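NYN domain-containing protein (Vibrio parahaemolyticus, PDB 2QIP) is of unknown function but carries a NYN domain of the PIN clan, a family generally associated with RNA nuclease activity. Local coordinates at residues Y35-F38 with W39-T43; L124-R127 with I128-Y132. All coordinates share one frame; numbering follows the deposited sequence.

Interaction 1 of 2, residues Y35-F38 with W39-T43; sequences YNQF and WYVAT
Tyr-35 opens the contact through its backbone: its O accepts the N-H of Trp-39 at 2.9 Å, the first of four successive i to i+4 bonds in the short helix 35-42. Its ring leads off toward Val-16 and Leu-70, so this large aromatic serves the domain core. Asn-36 O, on the exposed side, accepts the N-H of Tyr-40. Gln-37 follows, with chi2 near 67° bending the chain until its amide runs beside Tyr-40; NE2 lies 3.7 Å from Tyr-40 CD2, at the ring's edge, with the amide and ring planes 71° apart. Phe-38 sends its ring to the buried side, where Ala-42 CB sits over one face, 4.1 Å from the centroid, a CH-pi contact that a small methyl makes without crowding. The ring also meets Tyr-139 edge-to-face and rests on Ile-14 of strand 10-17. Trp-39 O accepts twice, from Thr-43 N at 3.1 Å and from Thr-43 OG1 at 2.7 Å, on opposite faces of its plane, while Thr-43 CG2 lies over one face of the indole. The chemistry implies a two-sided helix: aromatic and methyl groups bury one side, amide and phenol line the other, and the threonine hydroxyl bonds back to the backbone.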
loop_
_atom_site.group_PDB
_atom_site.type_symbol
_atom_site.label_atom_id
_atom_site.label_comp_id
_atom_site.label_asym_id
_atom_site.label_seq_id
_atom_site.Cartn_x
_atom_site.Cartn_y
_atom_site.Cartn_z
ATOM N N TYR A 35 20.718 10.935 8.410
ATOM C CA TYR A 35 19.919 10.073 9.264
ATOM C C TYR A 35 20.264 10.219 10.743
ATOM O O TYR A 35 19.400 10.001 11.604
ATOM C CB TYR A 35 20.063 8.616 8.833
ATOM C CG TYR A 35 19.253 8.281 7.614
ATOM C CD1 TYR A 35 17.948 7.813 7.747
ATOM C CD2 TYR A 35 19.785 8.415 6.333
ATOM C CE1 TYR A 35 17.181 7.488 6.615
ATOM C CE2 TYR A 35 19.031 8.104 5.201
ATOM C CZ TYR A 35 17.731 7.639 5.362
ATOM O OH TYR A 35 16.976 7.320 4.263
ATOM N N ASN A 36 21.511 10.579 11.057
ATOM C CA ASN A 36 21.851 10.824 12.458
ATOM C C ASN A 36 21.147 12.066 13.013
ATOM O O ASN A 36 20.646 12.046 14.133
ATOM C CB ASN A 36 23.353 10.983 12.634
ATOM C CG ASN A 36 24.074 9.665 12.720
ATOM O OD1 ASN A 36 23.869 8.892 13.649
ATOM N ND2 ASN A 36 24.955 9.419 11.756
ATOM N N GLN A 37 21.098 13.133 12.224
ATOM C CA GLN A 37 20.403 14.352 12.653
ATOM C C GLN A 37 18.912 14.071 12.798
ATOM O O GLN A 37 18.290 14.508 13.762
ATOM C CB GLN A 37 20.625 15.495 11.642
ATOM C CG GLN A 37 20.221 16.884 12.165
ATOM C CD GLN A 37 21.125 17.344 13.303
ATOM O OE1 GLN A 37 22.195 16.760 13.543
ATOM N NE2 GLN A 37 20.720 18.403 13.993
ATOM N N PHE A 38 18.345 13.379 11.811
ATOM C CA PHE A 38 16.937 13.026 11.901
ATOM C C PHE A 38 16.651 12.216 13.174
ATOM O O PHE A 38 15.710 12.523 13.901
ATOM C CB PHE A 38 16.459 12.261 10.656
ATOM C CG PHE A 38 15.111 11.625 10.857
ATOM C CD1 PHE A 38 13.956 12.399 10.793
ATOM C CD2 PHE A 38 15.011 10.275 11.145
ATOM C CE1 PHE A 38 12.711 11.839 11.018
ATOM C CE2 PHE A 38 13.761 9.700 11.393
ATOM C CZ PHE A 38 12.614 10.488 11.331
ATOM N N TRP A 39 17.426 11.152 13.429
ATOM C CA TRP A 39 17.174 10.336 14.639
ATOM C C TRP A 39 17.268 11.197 15.885
ATOM O O TRP A 39 16.405 11.143 16.786
ATOM C CB TRP A 39 18.181 9.183 14.726
ATOM C CG TRP A 39 17.914 8.275 15.865
ATOM C CD1 TRP A 39 18.297 8.451 17.169
ATOM C CD2 TRP A 39 17.187 7.042 15.825
ATOM N NE1 TRP A 39 17.842 7.410 17.940
ATOM C CE2 TRP A 39 17.164 6.528 17.139
ATOM C CE3 TRP A 39 16.557 6.318 14.802
ATOM C CZ2 TRP A 39 16.530 5.324 17.455
ATOM C CZ3 TRP A 39 15.930 5.123 15.122
ATOM C CH2 TRP A 39 15.924 4.639 16.436
ATOM N N TYR A 40 18.337 11.988 15.947
ATOM C CA TYR A 40 18.557 12.858 17.088
ATOM C C TYR A 40 17.340 13.747 17.383
ATOM O O TYR A 40 16.873 13.807 18.516
ATOM C CB TYR A 40 19.815 13.703 16.820
ATOM C CG TYR A 40 19.954 14.993 17.613
ATOM C CD1 TYR A 40 19.877 15.016 19.008
ATOM C CD2 TYR A 40 20.204 16.191 16.942
ATOM C CE1 TYR A 40 20.013 16.214 19.716
ATOM C CE2 TYR A 40 20.363 17.377 17.635
ATOM C CZ TYR A 40 20.243 17.384 19.013
ATOM O OH TYR A 40 20.402 18.569 19.691
ATOM N N VAL A 41 16.845 14.444 16.369
ATOM C CA VAL A 41 15.752 15.372 16.567
ATOM C C VAL A 41 14.429 14.645 16.820
ATOM O O VAL A 41 13.705 14.972 17.788
ATOM C CB VAL A 41 15.635 16.337 15.382
ATOM C CG1 VAL A 41 14.434 17.230 15.561
ATOM C CG2 VAL A 41 16.897 17.171 15.289
ATOM N N ALA A 42 14.109 13.660 15.978
ATOM C CA ALA A 42 12.789 13.042 16.035
ATOM C C ALA A 42 12.552 12.281 17.332
ATOM O O ALA A 42 11.413 12.155 17.785
ATOM C CB ALA A 42 12.576 12.140 14.859
ATOM N N THR A 43 13.629 11.769 17.927
ATOM C CA THR A 43 13.500 10.933 19.131
ATOM C C THR A 43 13.675 11.678 20.455
ATOM O O THR A 43 13.583 11.042 21.507
ATOM C CB THR A 43 14.443 9.706 19.104
ATOM O OG1 THR A 43 15.809 10.124 19.226
ATOM C CG2 THR A 43 14.244 8.888 17.839
#

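Interaction 2 of 2, residues L124-R127 with I128-Y132; sequences LVER and IQQRY. With EDO (1,2-ethanediol), chain D; EDO (1,2-ethanediol), chain E.
Arg-127 and Arg-131 run side by side, one turn apart, on helix 122-132, the crossover helix of a beta-alpha-beta unit between the parallel strands 111-115 and 135-140. Followed outward, Arg-127 CB abuts Ile-128 N, and CG lies 3.8 Å from Arg-131 CD. Bends at chi2 (67°) and chi3 (56°) then fold the chain, bringing CD to 3.5 Å from C1 of the ethanediol of chain D, which lies against both arginine chains. NE passes 3.9 Å from Gln-130 OE1, and NH1 ends in salt bridges with Asp-101 and Glu-104 of the second subunit, so a long, flexible cation suits this interface position. Arg-131 NH1 makes a long, weak ion pair with the same Glu-104 of the second subunit. On the buried side Leu-124 CD1 packs on Ile-128 CD1 at 3.9 Å, branched aliphatics that also cover Ile-103 of helix 95-105. Val-125 CG1 lies against the amide of Gln-129, whose NE2 is held by Asp-154 and the carbonyl of Cys-152, a polar end fitted to a site with two acceptors. Glu-126 and Gln-130 stack carboxylate on amide, their planes 2° apart, and Glu-126 OE1 accepts a hydrogen bond from O1 of the chain E ethanediol at 3.0 Å.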
loop_
_atom_site.group_PDB
_atom_site.type_symbol
_atom_site.label_atom_id
_atom_site.label_comp_id
_atom_site.label_asym_id
_atom_site.label_seq_id
_atom_site.Cartn_x
_atom_site.Cartn_y
_atom_site.Cartn_z
ATOM N N LEU A 124 -3.331 6.354 4.269
ATOM C CA LEU A 124 -2.808 5.677 5.459
ATOM C C LEU A 124 -2.869 6.596 6.675
ATOM O O LEU A 124 -3.292 6.174 7.766
ATOM C CB LEU A 124 -1.374 5.204 5.203
ATOM C CG LEU A 124 -0.567 4.771 6.433
ATOM C CD1 LEU A 124 -1.201 3.564 7.144
ATOM C CD2 LEU A 124 0.883 4.504 6.006
ATOM N N VAL A 125 -2.474 7.861 6.489
ATOM C CA VAL A 125 -2.551 8.829 7.579
ATOM C C VAL A 125 -4.002 8.930 8.073
ATOM O O VAL A 125 -4.273 8.844 9.285
ATOM C CB VAL A 125 -2.015 10.197 7.110
ATOM C CG1 VAL A 125 -2.337 11.293 8.120
ATOM C CG2 VAL A 125 -0.499 10.089 6.804
ATOM N N GLU A 126 -4.931 9.103 7.136
ATOM C CA GLU A 126 -6.352 9.208 7.478
ATOM C C GLU A 126 -6.809 7.970 8.254
ATOM O O GLU A 126 -7.538 8.087 9.231
ATOM C CB GLU A 126 -7.191 9.389 6.212
ATOM C CG GLU A 126 -8.697 9.348 6.410
ATOM C CD GLU A 126 -9.435 9.425 5.086
ATOM O OE1 GLU A 126 -9.347 8.463 4.284
ATOM O OE2 GLU A 126 -10.072 10.463 4.847
ATOM N N ARG A 127 -6.404 6.780 7.820
ATOM C CA ARG A 127 -6.894 5.549 8.457
ATOM C C ARG A 127 -6.338 5.409 9.876
ATOM O O ARG A 127 -7.033 4.934 10.777
ATOM C CB ARG A 127 -6.535 4.325 7.621
ATOM C CG ARG A 127 -7.415 3.113 7.918
ATOM C CD ARG A 127 -8.873 3.296 7.487
ATOM N NE ARG A 127 -9.010 3.633 6.068
ATOM C CZ ARG A 127 -9.280 2.754 5.096
ATOM N NH1 ARG A 127 -9.433 1.473 5.366
ATOM N NH2 ARG A 127 -9.339 3.153 3.827
ATOM N N ILE A 128 -5.079 5.797 10.083
ATOM C CA ILE A 128 -4.518 5.784 11.440
ATOM C C ILE A 128 -5.320 6.720 12.360
ATOM O O ILE A 128 -5.654 6.372 13.504
ATOM C CB ILE A 128 -3.047 6.224 11.413
ATOM C CG1 ILE A 128 -2.189 5.141 10.759
ATOM C CG2 ILE A 128 -2.548 6.512 12.841
ATOM C CD1 ILE A 128 -0.774 5.620 10.374
ATOM N N GLN A 129 -5.640 7.907 11.852
ATOM C CA GLN A 129 -6.378 8.871 12.658
ATOM C C GLN A 129 -7.799 8.382 12.947
ATOM O O GLN A 129 -8.278 8.520 14.073
ATOM C CB GLN A 129 -6.407 10.236 11.962
ATOM C CG GLN A 129 -5.018 10.858 11.848
ATOM C CD GLN A 129 -4.939 11.979 10.841
ATOM O OE1 GLN A 129 -5.744 12.050 9.910
ATOM N NE2 GLN A 129 -3.951 12.870 11.019
ATOM N N GLN A 130 -8.475 7.804 11.942
ATOM C CA GLN A 130 -9.881 7.347 12.114
ATOM C C GLN A 130 -9.979 6.156 13.054
ATOM O O GLN A 130 -10.784 6.125 14.004
ATOM C CB GLN A 130 -10.482 6.963 10.772
ATOM C CG GLN A 130 -10.713 8.118 9.824
ATOM C CD GLN A 130 -11.125 7.630 8.444
ATOM O OE1 GLN A 130 -10.732 6.535 7.998
ATOM N NE2 GLN A 130 -11.915 8.446 7.751
ATOM N N ARG A 131 -9.171 5.136 12.778
ATOM C CA ARG A 131 -9.337 3.876 13.511
ATOM C C ARG A 131 -8.655 3.885 14.867
ATOM O O ARG A 131 -9.202 3.324 15.837
ATOM C CB ARG A 131 -8.849 2.695 12.673
ATOM C CG ARG A 131 -9.710 2.532 11.434
ATOM C CD ARG A 131 -9.417 1.290 10.638
ATOM N NE ARG A 131 -9.730 0.039 11.344
ATOM C CZ ARG A 131 -10.950 -0.477 11.508
ATOM N NH1 ARG A 131 -12.041 0.174 11.099
ATOM N NH2 ARG A 131 -11.083 -1.631 12.152
ATOM N N TYR A 132 -7.471 4.515 14.952
ATOM C CA TYR A 132 -6.680 4.460 16.189
ATOM C C TYR A 132 -6.570 5.801 16.907
ATOM O O TYR A 132 -6.017 5.880 18.005
ATOM C CB TYR A 132 -5.278 3.881 15.911
ATOM C CG TYR A 132 -5.382 2.507 15.312
ATOM C CD1 TYR A 132 -5.595 1.392 16.125
ATOM C CD2 TYR A 132 -5.363 2.331 13.931
ATOM C CE1 TYR A 132 -5.754 0.124 15.562
ATOM C CE2 TYR A 132 -5.529 1.075 13.363
ATOM C CZ TYR A 132 -5.711 -0.020 14.178
ATOM O OH TYR A 132 -5.868 -1.271 13.614
HETATM C C1 EDO D . -11.971 1.937 8.525
HETATM O O1 EDO D . -12.474 1.698 7.210
HETATM C C2 EDO D . -12.757 2.994 9.276
HETATM O O2 EDO D . -11.969 4.189 9.331
HETATM C C1 EDO E . -7.186 10.837 2.263
HETATM O O1 EDO E . -8.363 10.079 1.947
HETATM C C2 EDO E . -7.016 11.876 1.167
HETATM O O2 EDO E . -8.136 12.769 1.230
#

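Overall arrangement
Interactions 1 and 2 are two local helical contacts that follow one another along the chain within the same NYN domain. Their centres lie 25 Å apart and their nearest atoms about 14 Å, without touching, since the parallel sheet separates their helices. Each helix faces that sheet: helix 35-42 packs on strands 10-17 and 46-55, whereas helix 122-132 packs on strand 135-140. That last strand relates the two, because Val-136 lies under interaction 2 while Tyr-139 meets Phe-38 of interaction 1. They differ in surroundings: no other chain of the assembly touches interaction 1, whereas interaction 2 binds the second subunit. The ethanediols probably come from the crystallisation liquor, and by themselves they do not locate an active site.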